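Local coordinates for protein flavin-dependent monooxygenase, oxygenase subunit HsaA (Mycobacterium tuberculosis, PDB 3AFF) that probably hydroxylates the phenolic ring of the secosteroid 3-HSA next to its hydroxyl group during cholesterol breakdown, using reduced flavin and molecular oxygen, at residues A243-M248 with R328-S333; S11-I16 with P65-E70; V47-L52 with W84-V89. One frame throughout, in Å; residues are numbered along the deposited sequence.

How the interactions relate
Interactions 1 and 3 are fully buried, whereas interaction 2 is only partly so, Leu-67 and Glu-70 being partly exposed. Interaction 1 joins two helices of the C-terminal helical domain; the other two lie in the N-terminal helical domain, with centres about 9 Å apart, and Phe-68 of 65-70 packs on Phe-49 of 47-52. Their chemistry follows their place: methyl on methyl, and methyls on a serine whose hydroxyl bonds within its own helix, in interaction 1; leucine on leucine, with the methylenes of a glutamate, in interaction 2; aromatic rings against a helix backbone in interaction 3. Helix 233-259 ties them together, since Ala-243 packs on Phe-69, and Pro-244 and Ile-245 pack on Trp-84.

Interaction 1. Residues A243-M248 with R328-S333; sequences APIVGM and RATGRS
Ile-245 and Thr-330 meet methyl to methyl where helix 233-259 runs beside helix 316-342. Their CG2 atoms are 3.5 Å apart, closer than an ordinary van der Waals contact, and the side chains cross at about a right angle. Chi1, measured to CG1 in Ile-245 (-73°) and to OG1 in Thr-330 (-70°), leaves each CG2 anti to N and directs both methyls into the interface; Ile-245 CD1 adds a further contact with Thr-330 CG2 at 4.0 Å. A beta-branched residue on each helix suits this place, because the methyl sits close to the backbone and is stiffly held. Thr-330 turns its OG1 to weak hydrogen bonds with Gln-326 O and Ser-242 OG.

Beside this pair, the packing is easier. Val-246 straddles Ser-333 OG with both methyls, CG1 and CG2 each 3.7 Å from it, while Val-246 CG2 is 4.4 Å from Ala-329 CB. The segment axes, 9.1 Å apart at their closest, cross at 21°, nearly parallel, and the small Ala-329 and Ser-333 fit at this spacing. On the far side of helix 316-342, Arg-328 is exposed and Arg-332 partly so; both touch helix 286-309, and Arg-332 forms a long, weak ion pair with Asp-289.

Ser-333 OG could not lie against valine methyls cheaply without a partner of its own. It donates to Ala-329 O at 2.9 Å, one turn back, and that carbonyl also accepts from Ser-333 N, the two donors approaching from opposite faces of its plane. The hydroxyl's proton is thus used within its own helix. Cohesion between these two segments of the acyl-CoA dehydrogenase-like C-terminal domain therefore rests on shape and van der Waals contact, close to Trp-84, a probable FMN-binding residue.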
loop_
_atom_site.group_PDB
_atom_site.type_symbol
_atom_site.label_atom_id
_atom_site.label_comp_id
_atom_site.label_asym_id
_atom_site.label_seq_id
_atom_site.Cartn_x
_atom_site.Cartn_y
_atom_site.Cartn_z
ATOM N N ALA A 243 -28.883 -21.312 -3.100
ATOM C CA ALA A 243 -28.691 -22.258 -4.173
ATOM C C ALA A 243 -29.495 -22.015 -5.461
ATOM O O ALA A 243 -28.909 -22.052 -6.557
ATOM C CB ALA A 243 -28.778 -23.651 -3.707
ATOM N N PRO A 244 -30.832 -21.830 -5.387
ATOM C CA PRO A 244 -31.483 -21.545 -6.625
ATOM C C PRO A 244 -31.109 -20.172 -7.222
ATOM O O PRO A 244 -31.188 -20.005 -8.443
ATOM C CB PRO A 244 -32.974 -21.648 -6.254
ATOM C CG PRO A 244 -32.999 -21.325 -4.829
ATOM C CD PRO A 244 -31.822 -22.027 -4.314
ATOM N N ILE A 245 -30.729 -19.201 -6.389
ATOM C CA ILE A 245 -30.275 -17.904 -6.928
ATOM C C ILE A 245 -29.004 -18.183 -7.721
ATOM O O ILE A 245 -28.849 -17.681 -8.835
ATOM C CB ILE A 245 -30.022 -16.838 -5.803
ATOM C CG1 ILE A 245 -31.372 -16.332 -5.236
ATOM C CG2 ILE A 245 -29.198 -15.673 -6.303
ATOM C CD1 ILE A 245 -31.206 -15.651 -3.915
ATOM N N VAL A 246 -28.079 -18.952 -7.153
ATOM C CA VAL A 246 -26.922 -19.331 -7.957
ATOM C C VAL A 246 -27.289 -20.028 -9.303
ATOM O O VAL A 246 -26.827 -19.591 -10.352
ATOM C CB VAL A 246 -25.851 -20.074 -7.193
ATOM C CG1 VAL A 246 -24.598 -20.220 -8.127
ATOM C CG2 VAL A 246 -25.433 -19.274 -5.938
ATOM N N GLY A 247 -28.128 -21.070 -9.271
ATOM C CA GLY A 247 -28.675 -21.684 -10.512
ATOM C C GLY A 247 -29.272 -20.658 -11.473
ATOM O O GLY A 247 -29.123 -20.766 -12.712
ATOM N N MET A 248 -29.926 -19.625 -10.934
ATOM C CA MET A 248 -30.451 -18.602 -11.802
ATOM C C MET A 248 -29.334 -17.893 -12.587
ATOM O O MET A 248 -29.603 -17.415 -13.682
ATOM C CB MET A 248 -31.328 -17.579 -11.089
ATOM C CG MET A 248 -32.606 -18.192 -10.556
ATOM S SD MET A 248 -33.460 -17.016 -9.510
ATOM C CE MET A 248 -34.134 -18.026 -8.182
ATOM N N ARG A 328 -21.733 -13.535 -0.303
ATOM C CA ARG A 328 -20.679 -13.484 -1.314
ATOM C C ARG A 328 -21.142 -14.242 -2.575
ATOM O O ARG A 328 -21.026 -13.729 -3.684
ATOM C CB ARG A 328 -19.376 -14.073 -0.794
ATOM C CG ARG A 328 -18.885 -13.410 0.508
ATOM C CD ARG A 328 -17.367 -13.587 0.769
ATOM N NE ARG A 328 -16.967 -12.746 1.933
ATOM C CZ ARG A 328 -15.959 -13.032 2.779
ATOM N NH1 ARG A 328 -15.223 -14.125 2.589
ATOM N NH2 ARG A 328 -15.669 -12.240 3.821
ATOM N N ALA A 329 -21.695 -15.445 -2.395
ATOM C CA ALA A 329 -22.125 -16.254 -3.520
ATOM C C ALA A 329 -23.215 -15.581 -4.327
ATOM O O ALA A 329 -23.134 -15.483 -5.544
ATOM C CB ALA A 329 -22.595 -17.596 -3.046
ATOM N N THR A 330 -24.238 -15.114 -3.635
ATOM C CA THR A 330 -25.382 -14.566 -4.250
ATOM C C THR A 330 -25.021 -13.194 -4.860
ATOM O O THR A 330 -25.460 -12.865 -5.964
ATOM C CB THR A 330 -26.539 -14.545 -3.210
ATOM O OG1 THR A 330 -26.999 -15.887 -2.921
ATOM C CG2 THR A 330 -27.719 -13.798 -3.745
ATOM N N GLY A 331 -24.226 -12.398 -4.147
ATOM C CA GLY A 331 -23.663 -11.130 -4.708
ATOM C C GLY A 331 -22.852 -11.227 -6.008
ATOM O O GLY A 331 -23.101 -10.461 -6.973
ATOM N N ARG A 332 -21.920 -12.179 -6.047
ATOM C CA ARG A 332 -21.120 -12.472 -7.246
ATOM C C ARG A 332 -22.009 -12.901 -8.420
ATOM O O ARG A 332 -21.828 -12.447 -9.564
ATOM C CB ARG A 332 -20.126 -13.597 -6.996
ATOM C CG ARG A 332 -18.950 -13.257 -6.092
ATOM C CD ARG A 332 -18.345 -14.621 -5.560
ATOM N NE ARG A 332 -17.219 -15.295 -6.288
ATOM C CZ ARG A 332 -16.205 -14.711 -6.962
ATOM N NH1 ARG A 332 -16.099 -13.373 -7.091
ATOM N NH2 ARG A 332 -15.268 -15.483 -7.526
ATOM N N SER A 333 -22.931 -13.816 -8.121
ATOM C CA SER A 333 -23.892 -14.349 -9.049
ATOM C C SER A 333 -24.724 -13.287 -9.656
ATOM O O SER A 333 -24.885 -13.276 -10.857
ATOM C CB SER A 333 -24.813 -15.334 -8.288
ATOM O OG SER A 333 -24.077 -16.515 -8.054
#

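Interaction 2. Residues S11-I16 with P65-E70; sequences SVLAAI and PALFFE
Leu-13 carries this contact, reaching from helix 9-33 onto the first turns of helix 65-76. Its CD2 meets CD2 of Leu-67 at 3.6 Å, branch against branch, and the two side chains cross at about a right angle. The same methyl also lies 4.0 Å from Leu-67 CB, so it rests along the root of the opposing leucine as well as on its end. Leu-13 holds an uncommon shape (chi1 -132°, chi2 21°), and both its methyls lie near the carbonyl oxygen of Leu-67, CD1 at 3.9 Å from Leu-67 O and CD2 at 4.0 Å. A branched, flexible leucine can fill such a span between helices whose nearest CA atoms, those of Leu-13 and Leu-67, are 7.8 Å apart.

Leu-67 is partly exposed yet has the second-largest share of the buried surface; chi1 of -66° with an extended chi2 sends its CD2 to Leu-13. Glu-70, one turn later, contributes its aliphatic part: CG approaches Leu-13 CD1 at 4.3 Å, a loose touch. The carboxylate has other business, as its OE1 forms salt bridges with Arg-74 and Arg-73. Glutamate fits this border because its methylenes can lie by a leucine while its charge is answered along its own helix.

Farther along helix 65-76, Leu-13 also packs on Ala-71 and Arg-74, and Ile-16 extends the seam to Ala-71 and Leu-75. Other sides of this N-terminal-domain helix meet the C-terminal part, Ala-66 and Glu-70 touching helix 286-309 and Phe-69 packing on helix 233-259, while Phe-68 meets Phe-49 after helix 38-47. Helix 9-33 thus covers one flank.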
loop_
_atom_site.group_PDB
_atom_site.type_symbol
_atom_site.label_atom_id
_atom_site.label_comp_id
_atom_site.label_asym_id
_atom_site.label_seq_id
_atom_site.Cartn_x
_atom_site.Cartn_y
_atom_site.Cartn_z
ATOM N N SER A 11 -30.022 -41.420 -8.855
ATOM C CA SER A 11 -31.000 -41.597 -9.959
ATOM C C SER A 11 -32.067 -40.536 -10.025
ATOM O O SER A 11 -32.608 -40.269 -11.107
ATOM C CB SER A 11 -31.617 -42.999 -9.989
ATOM O OG SER A 11 -32.580 -43.180 -8.971
ATOM N N VAL A 12 -32.419 -39.959 -8.856
ATOM C CA VAL A 12 -33.330 -38.820 -8.830
ATOM C C VAL A 12 -32.686 -37.701 -9.570
ATOM O O VAL A 12 -33.293 -37.124 -10.467
ATOM C CB VAL A 12 -33.753 -38.410 -7.365
ATOM C CG1 VAL A 12 -34.688 -37.264 -7.384
ATOM C CG2 VAL A 12 -34.449 -39.559 -6.698
ATOM N N LEU A 13 -31.447 -37.390 -9.224
ATOM C CA LEU A 13 -30.717 -36.269 -9.895
ATOM C C LEU A 13 -30.709 -36.456 -11.439
ATOM O O LEU A 13 -31.076 -35.553 -12.221
ATOM C CB LEU A 13 -29.287 -36.179 -9.304
ATOM C CG LEU A 13 -28.639 -34.870 -8.830
ATOM C CD1 LEU A 13 -29.638 -33.764 -8.521
ATOM C CD2 LEU A 13 -27.680 -35.057 -7.667
ATOM N N ALA A 14 -30.333 -37.676 -11.862
ATOM C CA ALA A 14 -30.396 -38.116 -13.271
ATOM C C ALA A 14 -31.745 -37.853 -13.945
ATOM O O ALA A 14 -31.785 -37.322 -15.043
ATOM C CB ALA A 14 -30.041 -39.619 -13.355
ATOM N N ALA A 15 -32.836 -38.199 -13.242
ATOM C CA ALA A 15 -34.204 -37.988 -13.694
ATOM C C ALA A 15 -34.676 -36.525 -13.738
ATOM O O ALA A 15 -35.510 -36.155 -14.553
ATOM C CB ALA A 15 -35.154 -38.839 -12.843
ATOM N N ILE A 16 -34.171 -35.708 -12.832
ATOM C CA ILE A 16 -34.367 -34.246 -12.891
ATOM C C ILE A 16 -33.749 -33.664 -14.182
ATOM O O ILE A 16 -34.357 -32.840 -14.878
ATOM C CB ILE A 16 -33.816 -33.577 -11.575
ATOM C CG1 ILE A 16 -34.859 -33.768 -10.449
ATOM C CG2 ILE A 16 -33.542 -32.111 -11.789
ATOM C CD1 ILE A 16 -34.312 -33.723 -9.045
ATOM N N PRO A 65 -26.996 -33.539 1.825
ATOM C CA PRO A 65 -27.648 -32.230 1.557
ATOM C C PRO A 65 -27.019 -31.479 0.329
ATOM O O PRO A 65 -27.692 -30.742 -0.362
ATOM C CB PRO A 65 -27.484 -31.494 2.901
ATOM C CG PRO A 65 -26.229 -32.058 3.440
ATOM C CD PRO A 65 -26.402 -33.550 3.174
ATOM N N ALA A 66 -25.763 -31.782 -0.026
ATOM C CA ALA A 66 -25.195 -31.163 -1.218
ATOM C C ALA A 66 -25.861 -31.615 -2.512
ATOM O O ALA A 66 -26.001 -30.843 -3.487
ATOM C CB ALA A 66 -23.687 -31.365 -1.229
ATOM N N LEU A 67 -26.338 -32.871 -2.540
ATOM C CA LEU A 67 -27.078 -33.328 -3.694
ATOM C C LEU A 67 -28.428 -32.695 -3.821
ATOM O O LEU A 67 -28.908 -32.460 -4.947
ATOM C CB LEU A 67 -27.273 -34.847 -3.648
ATOM C CG LEU A 67 -25.949 -35.598 -3.775
ATOM C CD1 LEU A 67 -26.247 -37.074 -3.678
ATOM C CD2 LEU A 67 -25.198 -35.256 -5.119
ATOM N N PHE A 68 -29.118 -32.512 -2.701
ATOM C CA PHE A 68 -30.372 -31.778 -2.738
ATOM C C PHE A 68 -30.183 -30.366 -3.299
ATOM O O PHE A 68 -30.949 -29.952 -4.149
ATOM C CB PHE A 68 -31.017 -31.680 -1.333
ATOM C CG PHE A 68 -32.286 -30.860 -1.341
ATOM C CD1 PHE A 68 -33.507 -31.445 -1.706
ATOM C CD2 PHE A 68 -32.253 -29.496 -1.007
ATOM C CE1 PHE A 68 -34.660 -30.699 -1.719
ATOM C CE2 PHE A 68 -33.418 -28.738 -1.050
ATOM C CZ PHE A 68 -34.604 -29.344 -1.386
ATOM N N PHE A 69 -29.186 -29.616 -2.825
ATOM C CA PHE A 69 -28.967 -28.240 -3.377
ATOM C C PHE A 69 -28.572 -28.174 -4.863
ATOM O O PHE A 69 -29.050 -27.299 -5.603
ATOM C CB PHE A 69 -28.064 -27.386 -2.459
ATOM C CG PHE A 69 -28.661 -27.170 -1.099
ATOM C CD1 PHE A 69 -29.913 -26.563 -0.966
ATOM C CD2 PHE A 69 -28.003 -27.609 0.063
ATOM C CE1 PHE A 69 -30.493 -26.376 0.324
ATOM C CE2 PHE A 69 -28.550 -27.424 1.340
ATOM C CZ PHE A 69 -29.802 -26.816 1.495
ATOM N N GLU A 70 -27.789 -29.169 -5.320
ATOM C CA GLU A 70 -27.461 -29.333 -6.739
ATOM C C GLU A 70 -28.681 -29.511 -7.630
ATOM O O GLU A 70 -28.808 -28.884 -8.673
ATOM C CB GLU A 70 -26.475 -30.541 -6.921
ATOM C CG GLU A 70 -26.305 -31.001 -8.355
ATOM C CD GLU A 70 -25.610 -29.938 -9.231
ATOM O OE1 GLU A 70 -25.795 -29.994 -10.505
ATOM O OE2 GLU A 70 -24.934 -29.032 -8.623
#

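Interaction 3. Residues V47-L52 with W84-V89; sequences VGFFTL and WVSSIV
Phe-49 presents the edge of its ring to the backbone of helix 80-96, with CE2 3.2 Å from Ser-86 O, which lies near the ring plane. Aromatic hydrogens carry slight positive charge, so this edge suits a carbonyl oxygen. With CG anti to the backbone N (chi1 170°), the ring extends far enough for CZ to pack on Ser-86 CB at 3.6 Å; the serine's hydroxyl is occupied by Thr-82 O in the preceding turn.

The purely apolar contact is lighter: Phe-50 CE1 meets Val-89 CG1 at 4.0 Å. CD2 of Phe-49 lies over one face of Phe-50, toward its rim, and Arg-115 makes a cation-pi contact with Phe-50.

Among hydrogen bonds, those of Gly-48 and Ser-86 are local. Gly-48, with its positive phi, ends helix 38-47 in a Schellman motif, and its carbonyl accepts from Thr-51 OG1 at 2.6 Å, in plane on a lone pair. Phe-50 O, by contrast, accepts from Asn-93 ND2, tying the turn to helix 80-96 one turn beyond Val-89.

Between 47-52 and 84-89 themselves, then, dispersion and weak electrostatics do the holding, on the helix whose Trp-84 bonds Ser-143 OG, both probable FMN-site residues.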
loop_
_atom_site.group_PDB
_atom_site.type_symbol
_atom_site.label_atom_id
_atom_site.label_comp_id
_atom_site.label_asym_id
_atom_site.label_seq_id
_atom_site.Cartn_x
_atom_site.Cartn_y
_atom_site.Cartn_z
ATOM N N VAL A 47 -40.594 -38.319 -10.052
ATOM C CA VAL A 47 -39.156 -38.718 -10.132
ATOM C C VAL A 47 -38.525 -38.812 -8.741
ATOM O O VAL A 47 -37.361 -39.233 -8.580
ATOM C CB VAL A 47 -38.286 -37.755 -11.002
ATOM C CG1 VAL A 47 -38.861 -37.656 -12.429
ATOM C CG2 VAL A 47 -38.120 -36.335 -10.302
ATOM N N GLY A 48 -39.282 -38.409 -7.719
ATOM C CA GLY A 48 -38.824 -38.600 -6.356
ATOM C C GLY A 48 -38.132 -37.388 -5.724
ATOM O O GLY A 48 -37.494 -37.523 -4.692
ATOM N N PHE A 49 -38.275 -36.212 -6.327
ATOM C CA PHE A 49 -37.566 -34.991 -5.834
ATOM C C PHE A 49 -37.877 -34.664 -4.373
ATOM O O PHE A 49 -36.969 -34.401 -3.575
ATOM C CB PHE A 49 -37.841 -33.762 -6.712
ATOM C CG PHE A 49 -37.343 -32.478 -6.094
ATOM C CD1 PHE A 49 -35.990 -32.117 -6.212
ATOM C CD2 PHE A 49 -38.203 -31.676 -5.280
ATOM C CE1 PHE A 49 -35.508 -30.916 -5.596
ATOM C CE2 PHE A 49 -37.698 -30.524 -4.652
ATOM C CZ PHE A 49 -36.347 -30.139 -4.827
ATOM N N PHE A 50 -39.172 -34.681 -4.012
ATOM C CA PHE A 50 -39.579 -34.351 -2.619
ATOM C C PHE A 50 -39.137 -35.362 -1.581
ATOM O O PHE A 50 -39.009 -35.025 -0.374
ATOM C CB PHE A 50 -41.077 -34.078 -2.517
ATOM C CG PHE A 50 -41.514 -32.952 -3.373
ATOM C CD1 PHE A 50 -41.155 -31.625 -3.049
ATOM C CD2 PHE A 50 -42.196 -33.196 -4.528
ATOM C CE1 PHE A 50 -41.550 -30.539 -3.864
ATOM C CE2 PHE A 50 -42.593 -32.137 -5.350
ATOM C CZ PHE A 50 -42.270 -30.812 -5.023
ATOM N N THR A 51 -38.805 -36.576 -2.026
ATOM C CA THR A 51 -38.259 -37.581 -1.101
ATOM C C THR A 51 -36.812 -37.390 -0.662
ATOM O O THR A 51 -36.361 -38.047 0.301
ATOM C CB THR A 51 -38.383 -39.049 -1.646
ATOM O OG1 THR A 51 -37.434 -39.247 -2.720
ATOM C CG2 THR A 51 -39.816 -39.305 -2.143
ATOM N N LEU A 52 -36.080 -36.490 -1.335
ATOM C CA LEU A 52 -34.629 -36.427 -1.219
ATOM C C LEU A 52 -34.143 -36.271 0.196
ATOM O O LEU A 52 -33.249 -36.991 0.644
ATOM C CB LEU A 52 -34.064 -35.269 -2.069
ATOM C CG LEU A 52 -33.867 -35.579 -3.562
ATOM C CD1 LEU A 52 -33.696 -34.324 -4.430
ATOM C CD2 LEU A 52 -32.745 -36.662 -3.823
ATOM N N TRP A 84 -36.739 -22.190 -7.205
ATOM C CA TRP A 84 -37.055 -21.542 -5.926
ATOM C C TRP A 84 -38.076 -22.334 -5.065
ATOM O O TRP A 84 -37.811 -22.614 -3.898
ATOM C CB TRP A 84 -37.612 -20.172 -6.179
ATOM C CG TRP A 84 -37.894 -19.308 -4.957
ATOM C CD1 TRP A 84 -39.116 -19.163 -4.284
ATOM C CD2 TRP A 84 -36.992 -18.391 -4.346
ATOM N NE1 TRP A 84 -38.994 -18.211 -3.291
ATOM C CE2 TRP A 84 -37.697 -17.745 -3.288
ATOM C CE3 TRP A 84 -35.621 -18.064 -4.564
ATOM C CZ2 TRP A 84 -37.093 -16.797 -2.483
ATOM C CZ3 TRP A 84 -35.029 -17.137 -3.770
ATOM C CH2 TRP A 84 -35.751 -16.500 -2.731
ATOM N N VAL A 85 -39.257 -22.622 -5.622
ATOM C CA VAL A 85 -40.303 -23.391 -4.921
ATOM C C VAL A 85 -39.834 -24.783 -4.587
ATOM O O VAL A 85 -40.084 -25.291 -3.459
ATOM C CB VAL A 85 -41.632 -23.491 -5.750
ATOM C CG1 VAL A 85 -42.650 -24.341 -4.985
ATOM C CG2 VAL A 85 -42.247 -22.109 -5.931
ATOM N N SER A 86 -39.119 -25.415 -5.515
ATOM C CA SER A 86 -38.617 -26.780 -5.253
ATOM C C SER A 86 -37.689 -26.835 -4.055
ATOM O O SER A 86 -37.795 -27.709 -3.196
ATOM C CB SER A 86 -37.947 -27.425 -6.503
ATOM O OG SER A 86 -38.852 -27.450 -7.595
ATOM N N SER A 87 -36.724 -25.927 -4.024
ATOM C CA SER A 87 -35.836 -25.873 -2.902
ATOM C C SER A 87 -36.602 -25.723 -1.554
ATOM O O SER A 87 -36.323 -26.438 -0.619
ATOM C CB SER A 87 -34.897 -24.686 -3.073
ATOM O OG SER A 87 -33.807 -24.752 -2.165
ATOM N N ILE A 88 -37.482 -24.725 -1.482
ATOM C CA ILE A 88 -38.157 -24.321 -0.257
ATOM C C ILE A 88 -39.142 -25.436 0.190
ATOM O O ILE A 88 -39.079 -25.901 1.304
ATOM C CB ILE A 88 -38.917 -23.006 -0.529
ATOM C CG1 ILE A 88 -37.909 -21.880 -0.581
ATOM C CG2 ILE A 88 -39.934 -22.763 0.596
ATOM C CD1 ILE A 88 -38.497 -20.503 -0.976
ATOM N N VAL A 89 -40.018 -25.869 -0.699
ATOM C CA VAL A 89 -40.934 -26.978 -0.392
ATOM C C VAL A 89 -40.157 -28.283 -0.077
ATOM O O VAL A 89 -40.500 -28.952 0.885
ATOM C CB VAL A 89 -42.103 -27.072 -1.437
ATOM C CG1 VAL A 89 -43.193 -28.198 -1.060
ATOM C CG2 VAL A 89 -42.775 -25.714 -1.517
#